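Local coordinates for ubiquitin-conjugating enzyme (PDB 2H2Y), which probably passes activated ubiquitin on to target proteins as an E2 enzyme, this chain being its conjugating (UBC) domain, at residues E9-T14 and S47-W52; N22-K27 and N78-P83; N30-N35 and C40-H45. All coordinates share one frame; numbering follows the deposited sequence.

Contact 1: E9-T14 and S47-W52; sequences EKHIKT and SNIRIW
H11 and I49 lie alongside each other, their side chains sliding past in opposite directions, and most of the contact is theirs. The closest approach is of H11 CB to the end of the isoleucine, 3.4 Å from I49 CD1. Further along the imidazole, H11 CD2 lies 3.5 Å from I49 CB, which sits obliquely to the ring. The H11 ring swings back beside its own backbone N, with CG anti to the carbonyl carbon (chi1 -85°), and this brings NE2 up to the backbone nitrogens of S47 and N48. There H11 NE2 is 3.7 Å from S47 N, and the same H11 NE2 is 3.7 Å from N48 N; both nitrogens approach at the ring edge, near its plane, too long for hydrogen bonds, so the approach is packing alone. I49 extends CG1 away from its backbone N (chi1 -160°), which sends CD1 towards CB of H11. The backbone presenting I49 is a type I turn from N48 to I51. A weak hydrogen bond from R50 N to N48 OD1, 3.0 Å, closes an Asx turn within it, and W52 NE1 makes a weak hydrogen bond of 2.8 Å to I49 O, tying the indole to the same turn. Both central residues are buried, whereas S47 is exposed and takes part through its backbone N. H11 also packs on V44 of strand 40-44, and Y16 touches both H11 and I49. The N-terminal segment 9-14 is thereby fastened against the turn that leads into strand 51-57, next to strand 40-44, with I49 reaching N22 of helix 21-34.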
# COMPACT_ATOMS: atom_id res chain seq x y z
N GLU A 9 15.83 -2.64 4.69
CA GLU A 9 16.32 -1.91 5.85
C GLU A 9 15.21 -1.91 6.90
O GLU A 9 14.01 -1.86 6.58
CB GLU A 9 16.70 -0.48 5.46
CG GLU A 9 15.55 0.33 4.92
CD GLU A 9 16.03 1.55 4.17
OE1 GLU A 9 17.01 1.42 3.41
OE2 GLU A 9 15.42 2.62 4.32
N LYS A 10 15.63 -1.97 8.16
CA LYS A 10 14.69 -2.05 9.25
C LYS A 10 14.37 -0.83 10.10
O LYS A 10 15.25 -0.21 10.72
CB LYS A 10 15.12 -3.19 10.18
CG LYS A 10 15.25 -4.54 9.49
CD LYS A 10 16.49 -4.63 8.63
CE LYS A 10 16.59 -6.00 7.97
NZ LYS A 10 16.45 -7.09 8.98
N HIS A 11 13.09 -0.49 10.10
CA HIS A 11 12.54 0.58 10.91
C HIS A 11 11.87 -0.31 11.95
O HIS A 11 11.28 0.15 12.93
CB HIS A 11 11.46 1.36 10.17
CG HIS A 11 11.98 2.46 9.30
ND1 HIS A 11 12.61 2.24 8.10
CD2 HIS A 11 11.92 3.81 9.45
CE1 HIS A 11 12.92 3.39 7.54
NE2 HIS A 11 12.51 4.36 8.34
N ILE A 12 11.96 -1.61 11.70
CA ILE A 12 11.42 -2.65 12.56
C ILE A 12 12.20 -2.63 13.86
O ILE A 12 11.67 -2.94 14.92
CB ILE A 12 11.60 -4.04 11.94
CG1 ILE A 12 11.09 -4.04 10.50
CG2 ILE A 12 10.85 -5.07 12.77
CD1 ILE A 12 11.32 -5.35 9.79
N LYS A 13 13.48 -2.28 13.75
CA LYS A 13 14.36 -2.22 14.90
C LYS A 13 13.89 -1.12 15.85
O LYS A 13 13.37 -1.40 16.93
CB LYS A 13 15.80 -1.94 14.46
N THR A 14 14.07 0.13 15.43
CA THR A 14 13.69 1.28 16.24
C THR A 14 12.47 1.04 17.13
O THR A 14 11.45 0.52 16.68
CB THR A 14 13.44 2.55 15.36
OG1 THR A 14 12.26 3.22 15.80
CG2 THR A 14 13.32 2.17 13.89
N SER A 47 14.67 7.03 7.10
CA SER A 47 14.52 8.17 8.00
C SER A 47 13.10 8.73 8.01
O SER A 47 12.87 9.85 8.48
CB SER A 47 15.50 9.30 7.62
OG SER A 47 14.93 10.16 6.65
N ASN A 48 12.15 7.96 7.49
CA ASN A 48 10.75 8.38 7.47
C ASN A 48 9.87 7.16 7.25
O ASN A 48 9.60 6.78 6.11
CB ASN A 48 10.51 9.40 6.35
CG ASN A 48 9.14 10.03 6.44
OD1 ASN A 48 8.25 9.52 7.13
ND2 ASN A 48 8.95 11.15 5.74
N ILE A 49 9.40 6.56 8.34
CA ILE A 49 8.58 5.36 8.25
C ILE A 49 7.18 5.65 7.70
O ILE A 49 6.48 4.74 7.26
CB ILE A 49 8.49 4.65 9.63
CG1 ILE A 49 8.07 3.20 9.43
CG2 ILE A 49 7.51 5.36 10.54
CD1 ILE A 49 8.21 2.37 10.67
N ARG A 50 6.81 6.92 7.71
CA ARG A 50 5.50 7.36 7.23
C ARG A 50 5.32 7.18 5.72
O ARG A 50 4.20 7.13 5.23
CB ARG A 50 5.28 8.84 7.56
CG ARG A 50 5.39 9.20 9.03
CD ARG A 50 4.38 8.44 9.87
NE ARG A 50 4.34 8.91 11.25
CZ ARG A 50 3.63 9.95 11.67
NH1 ARG A 50 2.89 10.64 10.82
NH2 ARG A 50 3.66 10.30 12.96
N ILE A 51 6.41 7.09 4.98
CA ILE A 51 6.31 6.95 3.53
C ILE A 51 6.70 5.58 2.99
O ILE A 51 7.84 5.16 3.15
CB ILE A 51 7.20 7.98 2.80
CG1 ILE A 51 6.87 9.39 3.27
CG2 ILE A 51 6.98 7.88 1.31
CD1 ILE A 51 7.87 10.42 2.80
N TRP A 52 5.76 4.91 2.34
CA TRP A 52 6.03 3.60 1.75
C TRP A 52 5.76 3.64 0.25
O TRP A 52 4.96 4.45 -0.24
CB TRP A 52 5.11 2.52 2.32
CG TRP A 52 5.16 2.26 3.78
CD1 TRP A 52 5.83 2.97 4.73
CD2 TRP A 52 4.42 1.24 4.47
NE1 TRP A 52 5.54 2.46 5.98
CE2 TRP A 52 4.68 1.41 5.85
CE3 TRP A 52 3.55 0.22 4.06
CZ2 TRP A 52 4.10 0.58 6.82
CZ3 TRP A 52 2.98 -0.60 5.03
CH2 TRP A 52 3.26 -0.41 6.40

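Contact 2: N22-K27 and N78-P83; sequences NYRIQK and NYPLKP
R24 of helix 21-34 lays its side chain across Y79 and P80 at about a right angle to the tyrosine, and I25, next along the helix, adds an aliphatic touch. The arginine meets the ring with its CG methylene: R24 CG is 3.7 Å from Y79 CE2. Its chain then bends at chi2 (50°) and carries the guanidinium past the proline, where R24 NH1 comes 3.2 Å from P80 CG. P80 CB and Y79 OH lie over one face of the guanidinium, whose plane is turned 55° from that of the tyrosine ring. I25 uses its CG1 branch, 3.5 Å from Y79 CD2, and approaches the ring obliquely. The Y79-P80 peptide bond is cis, and the proline doubles back over its neighbour, with P80 CB 3.7 Å above the centre of the Y79 ring plane. The two residues thus offer the helix one compact surface. In the next shell the arginine's polar end is held by others: NE forms a salt bridge with E28, one turn further along the helix, and NH2 bonds to the carbonyl of P115. Y79 meets F75 edge-to-face, while the hydroxyl of Y113 is hydrogen-bonded to P80 O. The segment NYPLKP with its cis proline belongs to the YPxxPP motif of the UBC fold, lying between strands 68-74 and 85-88. Its packing on the N-terminal helix and next to the P115 loop is consistent with other E2 enzymes, where these elements usually form the surface that receives E3 ligases.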
# COMPACT_ATOMS: atom_id res chain seq x y z
N ASN A 22 3.47 6.06 14.88
CA ASN A 22 4.54 5.27 14.30
C ASN A 22 4.44 3.81 14.74
O ASN A 22 4.67 2.90 13.95
CB ASN A 22 5.89 5.86 14.68
CG ASN A 22 6.30 7.01 13.79
OD1 ASN A 22 7.24 7.76 14.09
ND2 ASN A 22 5.61 7.16 12.67
N TYR A 23 4.08 3.61 16.01
CA TYR A 23 3.93 2.27 16.55
C TYR A 23 3.02 1.45 15.65
O TYR A 23 3.41 0.41 15.13
CB TYR A 23 3.36 2.34 17.96
CG TYR A 23 3.06 1.00 18.60
CD1 TYR A 23 1.90 0.29 18.27
CD2 TYR A 23 3.93 0.44 19.54
CE1 TYR A 23 1.61 -0.93 18.85
CE2 TYR A 23 3.65 -0.79 20.13
CZ TYR A 23 2.49 -1.47 19.78
OH TYR A 23 2.20 -2.69 20.35
N ARG A 24 1.79 1.92 15.47
CA ARG A 24 0.83 1.23 14.62
C ARG A 24 1.38 1.06 13.20
O ARG A 24 1.18 0.02 12.58
CB ARG A 24 -0.48 2.01 14.59
CG ARG A 24 -1.49 1.52 13.57
CD ARG A 24 -1.68 0.03 13.67
NE ARG A 24 -2.68 -0.42 12.71
CZ ARG A 24 -3.97 -0.11 12.78
NH1 ARG A 24 -4.42 0.66 13.76
NH2 ARG A 24 -4.81 -0.58 11.86
N ILE A 25 2.06 2.08 12.69
CA ILE A 25 2.63 2.00 11.35
C ILE A 25 3.66 0.88 11.30
O ILE A 25 3.69 0.08 10.36
CB ILE A 25 3.29 3.35 10.95
CG1 ILE A 25 2.20 4.35 10.56
CG2 ILE A 25 4.24 3.16 9.77
CD1 ILE A 25 2.70 5.75 10.40
N GLN A 26 4.51 0.82 12.32
CA GLN A 26 5.52 -0.22 12.38
C GLN A 26 4.85 -1.59 12.43
O GLN A 26 5.28 -2.53 11.76
CB GLN A 26 6.41 -0.03 13.60
CG GLN A 26 7.28 -1.22 13.92
CD GLN A 26 8.21 -0.93 15.06
OE1 GLN A 26 9.32 -0.47 14.86
NE2 GLN A 26 7.75 -1.17 16.28
N LYS A 27 3.78 -1.69 13.21
CA LYS A 27 3.08 -2.96 13.32
C LYS A 27 2.53 -3.33 11.95
O LYS A 27 2.55 -4.50 11.56
CB LYS A 27 1.95 -2.86 14.35
CG LYS A 27 1.54 -4.22 14.91
CD LYS A 27 0.86 -4.08 16.27
CE LYS A 27 -0.58 -3.62 16.14
NZ LYS A 27 -1.40 -4.65 15.44
N ASN A 78 -2.35 11.87 12.02
CA ASN A 78 -3.26 11.13 12.86
C ASN A 78 -3.71 9.78 12.32
O ASN A 78 -4.90 9.46 12.31
CB ASN A 78 -4.48 11.99 13.19
CG ASN A 78 -4.09 13.27 13.91
OD1 ASN A 78 -3.35 13.24 14.90
ND2 ASN A 78 -4.58 14.40 13.41
N TYR A 79 -2.75 9.00 11.87
CA TYR A 79 -3.02 7.66 11.37
C TYR A 79 -3.03 6.83 12.65
O TYR A 79 -2.27 7.11 13.57
CB TYR A 79 -1.89 7.21 10.47
CG TYR A 79 -2.00 5.77 10.07
CD1 TYR A 79 -2.89 5.36 9.09
CD2 TYR A 79 -1.25 4.79 10.73
CE1 TYR A 79 -3.05 4.02 8.78
CE2 TYR A 79 -1.40 3.45 10.43
CZ TYR A 79 -2.30 3.06 9.46
OH TYR A 79 -2.47 1.73 9.20
N PRO A 80 -3.89 5.80 12.74
CA PRO A 80 -4.88 5.27 11.80
C PRO A 80 -6.30 5.87 11.88
O PRO A 80 -7.25 5.27 11.37
CB PRO A 80 -4.89 3.79 12.15
CG PRO A 80 -4.82 3.85 13.64
CD PRO A 80 -3.75 4.89 13.89
N LEU A 81 -6.44 7.03 12.52
CA LEU A 81 -7.75 7.69 12.61
C LEU A 81 -8.08 8.29 11.25
O LEU A 81 -9.19 8.16 10.76
CB LEU A 81 -7.72 8.76 13.70
CG LEU A 81 -7.53 8.12 15.08
CD1 LEU A 81 -7.44 9.21 16.14
CD2 LEU A 81 -8.68 7.16 15.38
N LYS A 82 -7.09 8.95 10.65
CA LYS A 82 -7.27 9.49 9.31
C LYS A 82 -6.67 8.40 8.43
O LYS A 82 -5.57 7.92 8.70
CB LYS A 82 -6.48 10.79 9.12
CG LYS A 82 -7.01 12.00 9.87
CD LYS A 82 -6.59 13.30 9.18
CE LYS A 82 -5.07 13.34 8.95
NZ LYS A 82 -4.66 14.49 8.09
N PRO A 83 -7.39 7.99 7.39
CA PRO A 83 -6.84 6.94 6.53
C PRO A 83 -5.49 7.30 5.94
O PRO A 83 -5.09 8.46 5.95
CB PRO A 83 -7.90 6.79 5.45
CG PRO A 83 -8.46 8.17 5.34
CD PRO A 83 -8.60 8.57 6.79

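Contact 3: N30-N35 and C40-H45; sequences NNFLKN and CTIDVH
F32, I42 and L33 carry this contact, with I42 of strand 40-44 touching both side chains of helix 30-34, each with a different branch. F32 and I42 bury the greater part of it. The terminal methyl of the isoleucine comes obliquely to the phenylalanine ring, I42 CD1 being 3.6 Å from F32 CD2, and the branch point follows behind it with I42 CB 3.9 Å from F32 CE2. F32 has CG anti to its backbone N (chi1 -161°), which sends the ring from the helix toward the strand; I42 likewise extends CG1 opposite its own N (chi1 -166°), extending toward the ring. The other branch of the isoleucine turns to the next helical residue, where I42 CG2 and L33 CD2 stand 4.0 Å apart and the side chains cross at about a right angle. The T41 carbonyl lies near the same ring, T41 O being 4.3 Å from F32 CE2, again at an oblique approach. This is the first step of the UBC fold: the N-terminal helix packs on the antiparallel sheet, and the chain turns back over a short connection into the outermost strand 40-44. The axes of helix 30-34 and strand 40-44 run nearly antiparallel, 150° apart, with a closest approach of 9.6 Å. F32 extends the apolar packing to V54 of strand 51-57 and also touches S120 of helix 119-130. I42 meets W52 of strand 51-57 and L29, one turn before L33 in helix 21-34, while backbone hydrogen bonds pair T41 with Q55 and D43 with I53.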
# COMPACT_ATOMS: atom_id res chain seq x y z
N ASN A 30 5.46 -4.74 9.56
CA ASN A 30 5.77 -6.14 9.86
C ASN A 30 4.74 -7.08 9.28
O ASN A 30 5.08 -8.13 8.72
CB ASN A 30 5.88 -6.38 11.36
CG ASN A 30 7.10 -5.73 11.96
OD1 ASN A 30 8.20 -5.82 11.39
ND2 ASN A 30 6.94 -5.09 13.11
N ASN A 31 3.46 -6.73 9.42
CA ASN A 31 2.44 -7.58 8.85
C ASN A 31 2.58 -7.58 7.34
O ASN A 31 2.35 -8.60 6.69
CB ASN A 31 1.04 -7.11 9.24
CG ASN A 31 -0.04 -7.78 8.40
OD1 ASN A 31 -0.37 -7.34 7.29
ND2 ASN A 31 -0.59 -8.88 8.92
N PHE A 32 2.98 -6.44 6.78
CA PHE A 32 3.12 -6.35 5.34
C PHE A 32 4.22 -7.29 4.84
O PHE A 32 4.06 -7.96 3.82
CB PHE A 32 3.41 -4.91 4.90
CG PHE A 32 3.12 -4.67 3.45
CD1 PHE A 32 1.87 -4.19 3.05
CD2 PHE A 32 4.07 -4.96 2.47
CE1 PHE A 32 1.56 -4.01 1.68
CE2 PHE A 32 3.78 -4.79 1.11
CZ PHE A 32 2.52 -4.31 0.72
N LEU A 33 5.33 -7.33 5.57
CA LEU A 33 6.44 -8.22 5.21
C LEU A 33 6.03 -9.69 5.37
O LEU A 33 6.39 -10.53 4.55
CB LEU A 33 7.66 -7.94 6.10
CG LEU A 33 8.32 -6.56 6.08
CD1 LEU A 33 9.34 -6.51 7.19
CD2 LEU A 33 8.99 -6.29 4.74
N LYS A 34 5.28 -9.99 6.42
CA LYS A 34 4.83 -11.35 6.69
C LYS A 34 3.70 -11.86 5.79
O LYS A 34 3.67 -13.04 5.44
CB LYS A 34 4.42 -11.47 8.16
CG LYS A 34 3.98 -12.86 8.60
CD LYS A 34 3.68 -12.88 10.10
CE LYS A 34 3.10 -14.20 10.56
NZ LYS A 34 2.65 -14.14 11.99
N ASN A 35 2.76 -10.98 5.42
CA ASN A 35 1.63 -11.37 4.56
C ASN A 35 1.52 -10.42 3.37
O ASN A 35 0.53 -9.70 3.22
CB ASN A 35 0.32 -11.32 5.33
CG ASN A 35 0.34 -12.20 6.55
OD1 ASN A 35 0.59 -13.40 6.45
ND2 ASN A 35 0.09 -11.61 7.71
N CYS A 40 3.58 -8.27 -4.86
CA CYS A 40 4.02 -6.95 -4.42
C CYS A 40 5.32 -7.08 -3.63
O CYS A 40 5.59 -8.11 -3.03
CB CYS A 40 2.99 -6.29 -3.51
SG CYS A 40 1.38 -6.10 -4.22
N THR A 41 6.12 -6.02 -3.65
CA THR A 41 7.36 -5.97 -2.89
C THR A 41 7.23 -4.64 -2.16
O THR A 41 6.22 -3.96 -2.32
CB THR A 41 8.61 -5.95 -3.80
OG1 THR A 41 8.45 -4.95 -4.81
CG2 THR A 41 8.81 -7.31 -4.44
N ILE A 42 8.22 -4.27 -1.36
CA ILE A 42 8.09 -3.00 -0.66
C ILE A 42 9.40 -2.32 -0.34
O ILE A 42 10.47 -2.91 -0.45
CB ILE A 42 7.30 -3.20 0.66
CG1 ILE A 42 6.88 -1.84 1.22
CG2 ILE A 42 8.16 -3.94 1.66
CD1 ILE A 42 5.98 -1.92 2.43
N ASP A 43 9.31 -1.06 0.04
CA ASP A 43 10.49 -0.29 0.41
C ASP A 43 10.05 1.00 1.04
O ASP A 43 9.35 1.79 0.41
CB ASP A 43 11.36 -0.01 -0.80
CG ASP A 43 12.62 0.74 -0.42
OD1 ASP A 43 13.18 0.43 0.66
OD2 ASP A 43 13.04 1.62 -1.20
N VAL A 44 10.44 1.23 2.29
CA VAL A 44 10.05 2.46 2.96
C VAL A 44 11.17 3.48 2.88
O VAL A 44 12.35 3.13 2.74
CB VAL A 44 9.67 2.24 4.44
CG1 VAL A 44 8.69 1.08 4.56
CG2 VAL A 44 10.90 1.99 5.27
N HIS A 45 10.78 4.74 2.97
CA HIS A 45 11.71 5.84 2.91
C HIS A 45 12.66 5.75 4.10
O HIS A 45 12.24 5.48 5.23
CB HIS A 45 10.93 7.16 2.98
CG HIS A 45 11.77 8.37 2.73
ND1 HIS A 45 12.98 8.58 3.35
CD2 HIS A 45 11.56 9.45 1.93
CE1 HIS A 45 13.48 9.74 2.95
NE2 HIS A 45 12.64 10.28 2.09

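How the contacts relate
From the N terminus, contact 1 closes a loop between segment 9-14 and the entry to strand 51-57. Contact 2 starts within that loop, on helix 21-34, and ends beyond it at 78-83, so the two cross along the chain. Contact 3, on the last turns of the same helix and strand 40-44, nests inside both. Contacts 1 and 3 meet in the sheet, where H45 N and I51 O form a probable hydrogen bond. R50 CD and I25 CD1 pack where contacts 1 and 2 adjoin. Contacts 2 and 3 join helix 21-34 to the loop before strand 85-88 and to edge strand 40-44, contact 1 the N-terminal segment to the turn before strand 51-57.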